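Local coordinates for protein glutathione S-transferase (Ceriporiopsis subvermispora, PDB 6J3E) that probably conjugates glutathione to electrophilic compounds, as a serine-type glutathione S-transferase of a wood-decay fungus, at residues D17-P22 / E251-A256; R28-F33 / P101-P106; K34-K39 / K95-T100; P72-P77 / A90-K95; K196-F199 / K203-Y206. All blocks are in the same frame, centred on the assembly; numbering follows the deposited sequence.

Interaction 1. Residues D17-P22 / E251-A256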
# COMPACT_ATOMS: atom_id res chain seq x y z
N ASP A 17 4.68 32.23 -2.44
CA ASP A 17 3.77 31.72 -1.41
C ASP A 17 4.50 31.40 -0.13
O ASP A 17 3.89 31.45 0.94
CB ASP A 17 3.09 30.43 -1.84
CG ASP A 17 2.48 30.54 -3.18
OD1 ASP A 17 1.34 30.09 -3.31
OD2 ASP A 17 3.14 31.01 -4.13
N LYS A 18 5.78 31.07 -0.24
CA LYS A 18 6.65 30.44 0.75
C LYS A 18 6.15 29.07 1.19
O LYS A 18 6.72 28.48 2.12
CB LYS A 18 6.92 31.36 1.96
CG LYS A 18 5.85 31.47 3.01
CD LYS A 18 5.81 32.86 3.63
CE LYS A 18 7.07 33.16 4.39
NZ LYS A 18 6.82 34.24 5.34
N ALA A 19 5.15 28.52 0.51
CA ALA A 19 4.60 27.20 0.83
C ALA A 19 5.16 26.17 -0.14
O ALA A 19 4.91 26.24 -1.35
CB ALA A 19 3.07 27.21 0.76
N TRP A 20 5.90 25.19 0.39
CA TRP A 20 6.57 24.20 -0.44
C TRP A 20 6.40 22.76 0.04
O TRP A 20 6.58 21.85 -0.77
CB TRP A 20 8.07 24.50 -0.50
CG TRP A 20 8.64 24.36 0.85
CD1 TRP A 20 8.75 25.33 1.80
CD2 TRP A 20 9.14 23.16 1.44
NE1 TRP A 20 9.30 24.81 2.94
CE2 TRP A 20 9.55 23.48 2.75
CE3 TRP A 20 9.30 21.85 0.99
CZ2 TRP A 20 10.09 22.54 3.61
CZ3 TRP A 20 9.83 20.91 1.84
CH2 TRP A 20 10.23 21.26 3.14
N SER A 21 6.08 22.52 1.30
CA SER A 21 6.25 21.19 1.89
C SER A 21 5.25 20.19 1.29
O SER A 21 4.09 20.54 1.05
CB SER A 21 6.07 21.24 3.40
OG SER A 21 5.80 19.96 3.93
N PRO A 22 5.67 18.95 1.07
CA PRO A 22 4.69 17.95 0.63
C PRO A 22 3.71 17.60 1.72
O PRO A 22 2.50 17.49 1.46
CB PRO A 22 5.57 16.76 0.20
CG PRO A 22 6.81 16.90 1.01
CD PRO A 22 7.02 18.38 1.21
N GLU A 251 -4.85 25.20 -5.20
CA GLU A 251 -3.40 25.41 -5.03
C GLU A 251 -3.14 26.88 -4.71
O GLU A 251 -2.68 27.66 -5.55
CB GLU A 251 -2.65 24.96 -6.28
CG GLU A 251 -1.15 25.26 -6.26
CD GLU A 251 -0.45 24.92 -7.56
OE1 GLU A 251 0.72 25.35 -7.73
OE2 GLU A 251 -1.04 24.22 -8.40
N VAL A 252 -3.48 27.27 -3.48
CA VAL A 252 -3.44 28.68 -3.09
C VAL A 252 -3.00 28.81 -1.64
O VAL A 252 -3.35 27.99 -0.79
CB VAL A 252 -4.82 29.37 -3.30
CG1 VAL A 252 -5.40 29.10 -4.69
CG2 VAL A 252 -5.79 28.91 -2.26
N VAL A 253 -2.23 29.86 -1.36
CA VAL A 253 -1.96 30.29 0.01
C VAL A 253 -2.88 31.48 0.30
O VAL A 253 -2.67 32.56 -0.26
CB VAL A 253 -0.48 30.67 0.20
CG1 VAL A 253 0.36 29.42 0.30
CG2 VAL A 253 -0.02 31.52 -0.95
N PRO A 254 -3.89 31.32 1.16
CA PRO A 254 -5.03 32.24 1.14
C PRO A 254 -4.80 33.69 1.54
O PRO A 254 -5.80 34.37 1.80
CB PRO A 254 -6.01 31.58 2.11
CG PRO A 254 -5.75 30.16 1.94
CD PRO A 254 -4.25 30.06 1.82
N ASP A 255 -3.55 34.18 1.61
CA ASP A 255 -3.33 35.63 1.61
C ASP A 255 -3.69 36.28 2.95
O ASP A 255 -4.82 36.14 3.44
CB ASP A 255 -4.15 36.24 0.45
CG ASP A 255 -3.45 37.38 -0.26
OD1 ASP A 255 -2.34 37.16 -0.80
OD2 ASP A 255 -4.03 38.48 -0.31
N ALA A 256 -2.75 36.99 3.57
CA ALA A 256 -3.06 37.76 4.79
C ALA A 256 -2.02 38.84 5.04
O ALA A 256 -1.89 39.79 4.27
CB ALA A 256 -3.17 36.85 6.00

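Interaction 2. Residues R28-F33 / P101-P106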
# COMPACT_ATOMS: atom_id res chain seq x y z
N ARG A 28 -2.91 21.76 3.54
CA ARG A 28 -3.38 22.99 2.90
C ARG A 28 -4.43 22.67 1.84
O ARG A 28 -5.52 23.25 1.83
CB ARG A 28 -2.20 23.76 2.29
CG ARG A 28 -2.60 25.11 1.69
CD ARG A 28 -1.40 25.92 1.18
NE ARG A 28 -0.48 26.31 2.24
CZ ARG A 28 -0.66 27.35 3.06
NH1 ARG A 28 -1.73 28.12 2.97
NH2 ARG A 28 0.26 27.62 3.99
N TYR A 29 -4.11 21.73 0.93
CA TYR A 29 -5.11 21.30 -0.04
C TYR A 29 -6.41 20.92 0.65
O TYR A 29 -7.50 21.35 0.23
CB TYR A 29 -4.57 20.11 -0.85
CG TYR A 29 -3.82 20.46 -2.13
CD1 TYR A 29 -4.35 21.37 -3.05
CD2 TYR A 29 -2.62 19.84 -2.45
CE1 TYR A 29 -3.68 21.67 -4.23
CE2 TYR A 29 -1.95 20.14 -3.62
CZ TYR A 29 -2.48 21.05 -4.52
OH TYR A 29 -1.79 21.34 -5.69
N THR A 30 -6.33 20.16 1.74
CA THR A 30 -7.54 19.68 2.41
C THR A 30 -8.37 20.84 2.97
O THR A 30 -9.60 20.87 2.81
CB THR A 30 -7.18 18.66 3.49
OG1 THR A 30 -6.37 17.62 2.91
CG2 THR A 30 -8.43 18.00 4.06
N LEU A 31 -7.71 21.82 3.61
CA LEU A 31 -8.44 22.97 4.14
C LEU A 31 -9.02 23.84 3.02
O LEU A 31 -10.11 24.41 3.18
CB LEU A 31 -7.53 23.80 5.05
CG LEU A 31 -7.11 23.17 6.38
CD1 LEU A 31 -5.90 23.90 6.92
CD2 LEU A 31 -8.23 23.22 7.41
N ASN A 32 -8.33 23.94 1.88
CA ASN A 32 -8.85 24.70 0.74
C ASN A 32 -10.04 23.98 0.10
O ASN A 32 -11.04 24.61 -0.26
CB ASN A 32 -7.74 24.93 -0.29
CG ASN A 32 -6.68 25.91 0.19
OD1 ASN A 32 -6.82 26.53 1.26
ND2 ASN A 32 -5.62 26.07 -0.59
N PHE A 33 -9.96 22.66 -0.05
CA PHE A 33 -11.03 21.92 -0.70
C PHE A 33 -12.25 21.79 0.20
O PHE A 33 -13.39 21.80 -0.28
CB PHE A 33 -10.54 20.53 -1.11
CG PHE A 33 -11.64 19.60 -1.58
CD1 PHE A 33 -12.08 19.63 -2.90
CD2 PHE A 33 -12.21 18.70 -0.70
CE1 PHE A 33 -13.07 18.78 -3.34
CE2 PHE A 33 -13.20 17.84 -1.12
CZ PHE A 33 -13.64 17.88 -2.45
N PRO A 101 -17.17 19.02 2.21
CA PRO A 101 -16.94 17.82 1.37
C PRO A 101 -16.07 16.80 2.08
O PRO A 101 -14.94 17.10 2.49
CB PRO A 101 -16.26 18.38 0.12
CG PRO A 101 -16.65 19.82 0.07
CD PRO A 101 -16.78 20.26 1.50
N VAL A 102 -16.59 15.58 2.24
CA VAL A 102 -15.86 14.50 2.88
C VAL A 102 -14.67 14.08 2.04
O VAL A 102 -14.77 13.96 0.81
CB VAL A 102 -16.80 13.31 3.12
CG1 VAL A 102 -16.02 12.07 3.50
CG2 VAL A 102 -17.83 13.65 4.20
N VAL A 103 -13.51 13.87 2.68
CA VAL A 103 -12.34 13.37 1.97
C VAL A 103 -11.99 11.93 2.32
O VAL A 103 -11.32 11.27 1.51
CB VAL A 103 -11.11 14.28 2.16
CG1 VAL A 103 -11.39 15.69 1.64
CG2 VAL A 103 -10.64 14.30 3.60
N ILE A 104 -12.42 11.40 3.46
CA ILE A 104 -12.20 9.98 3.73
C ILE A 104 -13.53 9.32 4.06
O ILE A 104 -13.81 9.08 5.24
CB ILE A 104 -11.18 9.77 4.86
CG1 ILE A 104 -9.85 10.45 4.52
CG2 ILE A 104 -10.98 8.27 5.14
CD1 ILE A 104 -8.74 10.17 5.52
N PRO A 105 -14.36 9.00 3.07
CA PRO A 105 -15.64 8.33 3.36
C PRO A 105 -15.42 7.08 4.19
O PRO A 105 -14.44 6.35 3.97
CB PRO A 105 -16.20 7.99 1.97
CG PRO A 105 -15.13 8.32 1.00
CD PRO A 105 -14.18 9.27 1.64
N PRO A 106 -16.29 6.82 5.17
CA PRO A 106 -15.95 5.82 6.20
C PRO A 106 -15.66 4.43 5.67
O PRO A 106 -14.80 3.74 6.23
CB PRO A 106 -17.20 5.82 7.10
CG PRO A 106 -17.74 7.18 6.95
CD PRO A 106 -17.48 7.61 5.53

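Interaction 3. Residues K34-K39 / K95-T100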
# COMPACT_ATOMS: atom_id res chain seq x y z
N LYS A 34 -12.03 21.64 1.51
CA LYS A 34 -13.16 21.63 2.43
C LYS A 34 -13.75 23.02 2.64
O LYS A 34 -14.91 23.14 3.06
CB LYS A 34 -12.76 21.05 3.79
CG LYS A 34 -12.70 19.53 3.81
CD LYS A 34 -12.34 19.04 5.20
CE LYS A 34 -12.58 17.54 5.33
NZ LYS A 34 -14.04 17.19 5.30
N GLY A 35 -12.99 24.07 2.33
CA GLY A 35 -13.47 25.42 2.44
C GLY A 35 -13.42 26.00 3.83
O GLY A 35 -14.19 26.92 4.13
N ILE A 36 -12.55 25.49 4.70
CA ILE A 36 -12.45 25.95 6.09
C ILE A 36 -11.46 27.10 6.16
O ILE A 36 -10.34 27.01 5.62
CB ILE A 36 -12.05 24.80 7.03
CG1 ILE A 36 -12.99 23.61 6.81
CG2 ILE A 36 -12.10 25.25 8.48
CD1 ILE A 36 -12.58 22.34 7.53
N PRO A 37 -11.82 28.22 6.77
CA PRO A 37 -10.87 29.33 6.92
C PRO A 37 -9.80 28.97 7.92
O PRO A 37 -10.04 28.28 8.91
CB PRO A 37 -11.74 30.48 7.44
CG PRO A 37 -12.84 29.78 8.17
CD PRO A 37 -13.13 28.55 7.36
N TYR A 38 -8.59 29.48 7.66
CA TYR A 38 -7.50 29.24 8.58
C TYR A 38 -6.48 30.35 8.45
O TYR A 38 -6.46 31.09 7.46
CB TYR A 38 -6.83 27.90 8.33
CG TYR A 38 -6.33 27.77 6.91
CD1 TYR A 38 -7.19 27.33 5.90
CD2 TYR A 38 -5.03 28.08 6.57
CE1 TYR A 38 -6.75 27.20 4.62
CE2 TYR A 38 -4.58 27.96 5.28
CZ TYR A 38 -5.46 27.51 4.31
OH TYR A 38 -5.04 27.37 3.02
N LYS A 39 -5.63 30.45 9.45
CA LYS A 39 -4.50 31.35 9.45
C LYS A 39 -3.22 30.53 9.44
O LYS A 39 -3.11 29.53 10.16
CB LYS A 39 -4.57 32.26 10.69
CG LYS A 39 -3.37 33.17 10.90
CD LYS A 39 -3.46 33.90 12.25
CE LYS A 39 -3.97 32.99 13.36
NZ LYS A 39 -3.10 33.05 14.56
N LYS A 95 -14.66 14.88 10.58
CA LYS A 95 -15.52 14.56 11.71
C LYS A 95 -15.98 15.81 12.44
O LYS A 95 -17.06 15.82 13.05
CB LYS A 95 -14.79 13.59 12.64
CG LYS A 95 -15.09 13.76 14.12
CD LYS A 95 -13.88 13.42 14.97
CE LYS A 95 -14.05 13.94 16.40
NZ LYS A 95 -12.75 13.92 17.14
N THR A 96 -15.22 16.89 12.37
CA THR A 96 -15.61 18.09 13.09
C THR A 96 -16.45 19.04 12.24
O THR A 96 -17.28 19.78 12.78
CB THR A 96 -14.35 18.77 13.64
OG1 THR A 96 -13.68 17.86 14.51
CG2 THR A 96 -14.66 20.05 14.41
N TYR A 97 -16.29 19.00 10.91
CA TYR A 97 -17.00 19.89 9.99
C TYR A 97 -17.76 19.04 8.99
O TYR A 97 -17.48 19.07 7.79
CB TYR A 97 -16.05 20.86 9.30
CG TYR A 97 -15.35 21.70 10.32
CD1 TYR A 97 -14.13 21.32 10.87
CD2 TYR A 97 -15.93 22.86 10.80
CE1 TYR A 97 -13.51 22.08 11.83
CE2 TYR A 97 -15.32 23.63 11.76
CZ TYR A 97 -14.12 23.24 12.28
OH TYR A 97 -13.54 24.03 13.25
N PRO A 98 -18.75 18.28 9.46
CA PRO A 98 -19.36 17.24 8.61
C PRO A 98 -20.12 17.79 7.43
O PRO A 98 -20.40 17.03 6.49
CB PRO A 98 -20.31 16.52 9.57
CG PRO A 98 -20.70 17.60 10.53
CD PRO A 98 -19.44 18.41 10.75
N ASP A 99 -20.45 19.08 7.42
CA ASP A 99 -21.16 19.67 6.30
C ASP A 99 -20.23 20.13 5.18
O ASP A 99 -20.72 20.69 4.19
CB ASP A 99 -22.04 20.84 6.78
CG ASP A 99 -23.18 20.38 7.68
OD1 ASP A 99 -23.78 19.32 7.41
OD2 ASP A 99 -23.48 21.09 8.67
N THR A 100 -18.90 19.91 5.31
CA THR A 100 -17.95 20.17 4.23
C THR A 100 -17.72 18.90 3.42
O THR A 100 -18.04 17.79 3.87
CB THR A 100 -16.62 20.67 4.80
OG1 THR A 100 -16.15 19.77 5.82
CG2 THR A 100 -16.75 22.07 5.37

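Interaction 4. Residues P72-P77 / A90-K95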
# COMPACT_ATOMS: atom_id res chain seq x y z
N PRO A 72 2.59 19.07 8.91
CA PRO A 72 1.58 20.04 9.38
C PRO A 72 1.03 19.76 10.77
O PRO A 72 0.95 18.61 11.20
CB PRO A 72 0.47 19.89 8.34
CG PRO A 72 0.58 18.47 7.89
CD PRO A 72 2.05 18.22 7.83
N VAL A 73 0.63 20.83 11.47
CA VAL A 73 -0.21 20.74 12.65
C VAL A 73 -1.28 21.82 12.56
O VAL A 73 -1.02 22.91 12.04
CB VAL A 73 0.62 20.88 13.94
CG1 VAL A 73 -0.28 20.95 15.15
CG2 VAL A 73 1.57 19.72 14.09
N ILE A 74 -2.48 21.52 13.03
CA ILE A 74 -3.50 22.56 13.14
C ILE A 74 -3.97 22.65 14.59
O ILE A 74 -4.01 21.65 15.31
CB ILE A 74 -4.71 22.33 12.21
CG1 ILE A 74 -5.41 21.01 12.52
CG2 ILE A 74 -4.28 22.43 10.75
CD1 ILE A 74 -6.79 20.92 11.90
N HIS A 75 -4.30 23.87 15.01
CA HIS A 75 -5.02 24.10 16.26
C HIS A 75 -6.35 24.78 15.95
O HIS A 75 -6.38 25.82 15.27
CB HIS A 75 -4.25 24.95 17.27
CG HIS A 75 -5.07 25.28 18.47
ND1 HIS A 75 -5.41 24.34 19.42
CD2 HIS A 75 -5.68 26.44 18.85
CE1 HIS A 75 -6.17 24.90 20.34
NE2 HIS A 75 -6.34 26.17 20.02
N ASP A 76 -7.43 24.18 16.45
CA ASP A 76 -8.80 24.60 16.18
C ASP A 76 -9.35 25.24 17.44
O ASP A 76 -9.82 24.53 18.34
CB ASP A 76 -9.66 23.41 15.76
CG ASP A 76 -11.04 23.82 15.27
OD1 ASP A 76 -11.28 25.05 15.18
OD2 ASP A 76 -11.87 22.94 14.95
N PRO A 77 -9.28 26.57 17.57
CA PRO A 77 -9.79 27.20 18.80
C PRO A 77 -11.27 26.94 19.01
O PRO A 77 -11.72 26.86 20.16
CB PRO A 77 -9.46 28.68 18.59
CG PRO A 77 -9.43 28.85 17.12
CD PRO A 77 -8.88 27.57 16.57
N ALA A 90 -6.98 15.25 8.25
CA ALA A 90 -8.06 15.06 7.31
C ALA A 90 -9.24 14.41 8.01
O ALA A 90 -10.39 14.84 7.83
CB ALA A 90 -7.59 14.21 6.12
N ARG A 91 -8.98 13.39 8.83
CA ARG A 91 -10.07 12.71 9.51
C ARG A 91 -10.74 13.63 10.51
O ARG A 91 -11.97 13.64 10.63
CB ARG A 91 -9.59 11.44 10.22
CG ARG A 91 -9.05 10.40 9.25
CD ARG A 91 -8.58 9.14 9.95
NE ARG A 91 -8.41 8.04 9.03
CZ ARG A 91 -7.35 7.89 8.26
NH1 ARG A 91 -7.28 6.84 7.45
NH2 ARG A 91 -6.34 8.79 8.28
N TYR A 92 -9.93 14.40 11.25
CA TYR A 92 -10.50 15.35 12.18
C TYR A 92 -11.37 16.36 11.45
O TYR A 92 -12.46 16.70 11.91
CB TYR A 92 -9.39 16.06 12.94
CG TYR A 92 -9.91 17.26 13.67
CD1 TYR A 92 -10.42 17.13 14.96
CD2 TYR A 92 -9.90 18.52 13.07
CE1 TYR A 92 -10.91 18.23 15.64
CE2 TYR A 92 -10.39 19.63 13.74
CZ TYR A 92 -10.89 19.47 15.03
OH TYR A 92 -11.37 20.56 15.68
N LEU A 93 -10.89 16.88 10.33
CA LEU A 93 -11.69 17.84 9.58
C LEU A 93 -12.99 17.22 9.07
O LEU A 93 -14.04 17.88 9.10
CB LEU A 93 -10.86 18.41 8.43
CG LEU A 93 -9.66 19.20 8.93
CD1 LEU A 93 -8.87 19.77 7.76
CD2 LEU A 93 -10.12 20.29 9.88
N ASP A 94 -12.94 15.96 8.60
CA ASP A 94 -14.16 15.24 8.23
C ASP A 94 -15.15 15.22 9.39
O ASP A 94 -16.34 15.50 9.22
CB ASP A 94 -13.85 13.79 7.82
CG ASP A 94 -13.58 13.60 6.32
OD1 ASP A 94 -13.55 14.60 5.56
OD2 ASP A 94 -13.36 12.43 5.92
N LYS A 95 -14.66 14.88 10.58
CA LYS A 95 -15.52 14.56 11.71
C LYS A 95 -15.98 15.81 12.44
O LYS A 95 -17.06 15.82 13.05
CB LYS A 95 -14.79 13.59 12.64
CG LYS A 95 -15.09 13.76 14.12
CD LYS A 95 -13.88 13.42 14.97
CE LYS A 95 -14.05 13.94 16.40
NZ LYS A 95 -12.75 13.92 17.14

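Interaction 5. Residues K196-F199 / K203-Y206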
# COMPACT_ATOMS: atom_id res chain seq x y z
N LYS A 196 -9.04 6.30 -14.42
CA LYS A 196 -9.51 7.42 -13.62
C LYS A 196 -8.40 8.41 -13.33
O LYS A 196 -7.19 8.12 -13.45
CB LYS A 196 -10.08 6.95 -12.29
CG LYS A 196 -11.11 5.85 -12.39
CD LYS A 196 -11.16 5.06 -11.08
CE LYS A 196 -11.34 3.58 -11.36
NZ LYS A 196 -10.15 2.92 -11.95
N LEU A 197 -8.82 9.60 -12.91
CA LEU A 197 -7.91 10.54 -12.29
C LEU A 197 -8.08 10.60 -10.78
O LEU A 197 -7.12 10.94 -10.08
CB LEU A 197 -8.10 11.94 -12.88
CG LEU A 197 -7.36 12.05 -14.21
CD1 LEU A 197 -8.14 12.94 -15.13
CD2 LEU A 197 -5.95 12.58 -13.97
N LEU A 198 -9.25 10.27 -10.27
CA LEU A 198 -9.51 10.20 -8.85
C LEU A 198 -9.74 8.76 -8.44
O LEU A 198 -10.33 7.97 -9.18
CB LEU A 198 -10.72 11.04 -8.49
CG LEU A 198 -10.71 12.46 -9.04
CD1 LEU A 198 -11.86 13.23 -8.41
CD2 LEU A 198 -9.36 13.16 -8.78
N PHE A 199 -9.31 8.44 -7.22
CA PHE A 199 -9.38 7.06 -6.75
C PHE A 199 -10.82 6.54 -6.67
O PHE A 199 -11.08 5.39 -7.05
CB PHE A 199 -8.68 6.93 -5.40
CG PHE A 199 -7.26 6.54 -5.55
CD1 PHE A 199 -6.31 7.47 -5.96
CD2 PHE A 199 -6.87 5.22 -5.35
CE1 PHE A 199 -5.00 7.12 -6.14
CE2 PHE A 199 -5.55 4.85 -5.52
CZ PHE A 199 -4.61 5.80 -5.92
N LYS A 203 -15.59 11.45 -7.30
CA LYS A 203 -15.48 12.28 -6.11
C LYS A 203 -14.03 12.37 -5.65
O LYS A 203 -13.28 11.40 -5.71
CB LYS A 203 -16.35 11.73 -4.99
CG LYS A 203 -17.82 11.59 -5.35
CD LYS A 203 -18.37 10.22 -4.96
CE LYS A 203 -18.16 9.90 -3.48
NZ LYS A 203 -18.66 8.53 -3.14
N VAL A 204 -13.64 13.56 -5.17
CA VAL A 204 -12.32 13.76 -4.57
C VAL A 204 -12.24 13.05 -3.23
O VAL A 204 -13.19 13.06 -2.43
CB VAL A 204 -12.05 15.26 -4.42
CG1 VAL A 204 -10.97 15.51 -3.37
CG2 VAL A 204 -11.66 15.83 -5.74
N SER A 205 -11.09 12.44 -2.96
CA SER A 205 -10.83 11.77 -1.70
C SER A 205 -9.48 12.23 -1.18
O SER A 205 -8.70 12.87 -1.90
CB SER A 205 -10.85 10.25 -1.88
OG SER A 205 -9.95 9.90 -2.91
N TYR A 206 -9.17 11.88 0.08
CA TYR A 206 -7.86 12.25 0.61
C TYR A 206 -6.74 11.57 -0.16
O TYR A 206 -5.61 12.08 -0.16
CB TYR A 206 -7.75 11.92 2.12
CG TYR A 206 -6.38 12.25 2.74
CD1 TYR A 206 -6.00 13.56 3.01
CD2 TYR A 206 -5.49 11.24 3.06
CE1 TYR A 206 -4.74 13.85 3.58
CE2 TYR A 206 -4.22 11.52 3.62
CZ TYR A 206 -3.86 12.83 3.88
OH TYR A 206 -2.62 13.09 4.41

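Interaction 1. Residues D17-P22 / E251-A256
The flat carboxylate of Asp-17 is met by Val-253 neither squarely on a face nor in its plane: the methyl CG2 comes in at a slant, 3.1 Å from OD1, close for a methyl and an oxygen. The other flat group of residues 17-22, the Trp-20 indole, takes no part in the meeting with the tail; one of its faces carries Ser-21 CB, 3.9 Å above the plane and offset toward the rim, and its ring also meets that of Trp-217.

Val-253 makes the whole contact from its side. With CG1 beside its backbone N (chi1 -76°) and CG2 lodged between N and the carbonyl carbon, both methyls are presented to the loop. CG2 leans on the Asp-17 CB at 3.4 Å, while CG1 reaches Ala-19 CB at 3.5 Å. Residues 17-22 lead from strand 5-9 into helix 22-34 of the thioredoxin-like domain, and Ser-21 caps that helix by binding Thr-24 N. Residues 251-256 are the end of the chain, folded back from the helical domain.

Across the pair the contact is van der Waals, and polar bridging comes from outside, from helix 206-222. There Arg-220 forms salt bridges with Asp-17 OD1 and with Glu-251 OE1, and its NE binds Ala-19 O. Bridging both, Arg-220 probably offsets whatever repulsion these like charges, 6.5 Å apart between Asp-17 OD1 and Glu-251 OE1, would feel.

Interaction 2. Residues R28-F33 / P101-P106
Phe-33 reaches out from helix 22-34 to bring the CD2-CE2 side of its ring up to Pro-101 and Val-103. CG stands anti to the backbone N (chi1 170°), and chi2 of 85° sets the turn of the ring that lets this side lead. Its CE2 comes to 3.3 Å from Pro-101 CB, a tight fit, and CZ lies 3.7 Å from that same CB. The approach is oblique, so the proline meets neither a clean face nor a clean edge. Val-103 slides past the phenylalanine in the opposite sense: CG1, anti to the carbonyl carbon (chi1 -60°), stops 3.9 Å from Phe-33 CD2. The valine's second methyl, CG2, looks one turn back along the helix to Thr-30 CG2 at 4.3 Å, while the Thr-30 hydroxyl is turned to Lys-26 O in its own helix.

Helix 22-34 is the first helix of the thioredoxin-like domain, and residues 101-106 belong to the linker that runs from its last helix, 86-96, to helix 109-136 of the all-helical domain. Phe-33 therefore packs where the two domains join: its ring also touches Val-204 and meets that of Tyr-250 edge-to-face. An alanine in place of Phe-33 is likely to strip Pro-101 CB of the ring it packs on, cost Val-103 CG1 its nearest partner across the contact, and open a gap between helix and linker. The linker backbone has a separate hold, since Asp-94 of helix 86-96 accepts the N-H of Val-103 through OD1 and that of Ile-104 through OD2.

Interaction 3. Residues K34-K39 / K95-T100
The polar part of this contact joins Lys-34 to Thr-100. The lysine runs extended until chi4 (-69°) bends its end, which brings NZ to 3.4 Å from Thr-100 OG1 in a weak hydrogen bond; the two side chains cross at about a right angle. The stronger partner of Lys-34 NZ is Asp-94 OD1, in a salt bridge, and Pro-101 O takes a further hydrogen bond. OG1 of Thr-100 is also modelled as donor to Tyr-97 O, though at 2.5 Å that bond is doubtfully short. The same carbonyl accepts Thr-100 N at 3.0 Å, closing a type I beta turn from Tyr-97 to Thr-100.

Van der Waals contacts fill the rest. Thr-100 CG2 presses on the backbone, 3.1 Å from Lys-34 O. Further along, Ile-36 extends CD1 obliquely to the Tyr-97 ring, touching CD1 of the tyrosine at 3.8 Å. The Tyr-97 hydroxyl is held elsewhere, by Asp-76 OD2. Replacing Thr-100 with a glycine would probably leave the Lys-34 carbonyl uncovered on this side and cost the lysine its weak hydroxyl partner.

Both segments begin where a helix stops. Helix 22-34 ends in a Schellman motif with Gly-35 at C-prime, its positive phi turning the chain into strand 38-42. Helix 86-96 ends just ahead of Tyr-97 and gives way to the linker. The contact thus brings together the C-terminal ends of two helices packed on one face of the thioredoxin-like sheet, and Leu-93 lies against both Lys-34 and Ile-36.

Interaction 4. Residues P72-P77 / A90-K95
Apolar contact comes first, through the tip of Ile-74. Its CG1 sits between the backbone N and the carbonyl carbon (chi1 61°), pointing CD1 from the strand to the helix, where it meets Leu-93 CD2 at 3.9 Å. Beside that contact the same methyl also touches the Tyr-92 ring at CD2, 4.1 Å away and oblique to it. Phe-7 and Ile-83, on the two neighbouring strands, also pack on Ile-74, so the contact belongs to the buried layer between the sheet and helix 86-96.

The polar contact is between Asp-76 and Tyr-92. The ring extends from the helix, and its OH is modelled as donor to Asp-76 OD2 at 2.5 Å; the hydroxyl's place is somewhat uncertain, and so is the exact length. OD2 lies in the plane of the ring, at its edge, whereas the carboxylate itself is turned 88° from that plane.

Strand 73-76 and helix 90-95 run nearly parallel, 26° apart with their axes 11.0 Å from each other. They belong to the beta-beta-alpha half of the thioredoxin fold: strand 73-76, hairpin partner 81-84, then helix 86-96. The cis-Pro-72 ahead of the strand is a hallmark of that fold.

Tyr-97 OH binds OD2 as well, and Ser-78 N gives OD1 a weak bond. If the Tyr-92 bond is as modelled, two phenol hydroxyls on one carboxylate oxygen would probably favour its charged form.

Interaction 5. Residues K196-F199 / K203-Y206
Leu-198 meets the chain at Lys-203 and Val-204 by way of its torsions: CG lies anti to the carbonyl carbon (chi1 -50°) and chi2 of -171° carries CD1 outward. That methyl rests on the peptide between Lys-203 and Val-204, 3.6 Å from Lys-203 O. Val-204, with CG1 anti to its own N (chi1 159°), leaves CG2 on the near side, and this branch touches Leu-198 CD1 at 3.7 Å. The next pair is looser: the Ser-205 hydroxyl has OG at 4.1 Å from Phe-199 CB. The Phe-199 ring turns elsewhere, edge-to-face with Phe-115, and packs on Ala-110 of the second subunit.

These residues lie on two arms of the loop between helix 169-189 and helix 206-222. Ser-205 is the N-cap of the latter, and Asp-208 three places on accepts its backbone N, as in one half of a capping box. The Ser-x-x-Asp sequence matches the N-capping box that glutathione S-transferases carry at this helix. Just inside it, Tyr-206 OH binds OG of Ser-86, a glutathione-binding residue.

Side-chain contact across the loop is van der Waals only, so the polar tie falls to Asp-208: OD1 takes Phe-199 N while OD2 takes Ser-205 N. A single carboxylate thus spans both arms of the loop, and its negative charge at the start of the helix is likely to be favoured by the helix dipole.

How the interactions relate
Interaction 4 is fully buried, inside the thioredoxin-like domain; interactions 1, 2, 3 and 5 are partly buried: 3 at the edge of that domain, 1 and 2 where it meets other parts of the chain, 5 within the helical domain. Helix 86-96 and its exit serve interactions 3 and 4, and Asp-94 ties these to interaction 2 through Lys-34 and two linker amides. Asn-32 ND2 binds Val-252 O, connecting helix 22-34 with the tail of interaction 1. Interaction 5 reaches the linker of interaction 2 where Tyr-206 N binds Val-103 O. Hydrogen bonds cross in interactions 3 (weak) and 4 (length uncertain); the other three meet by van der Waals contact, outside residues supplying the polar ties.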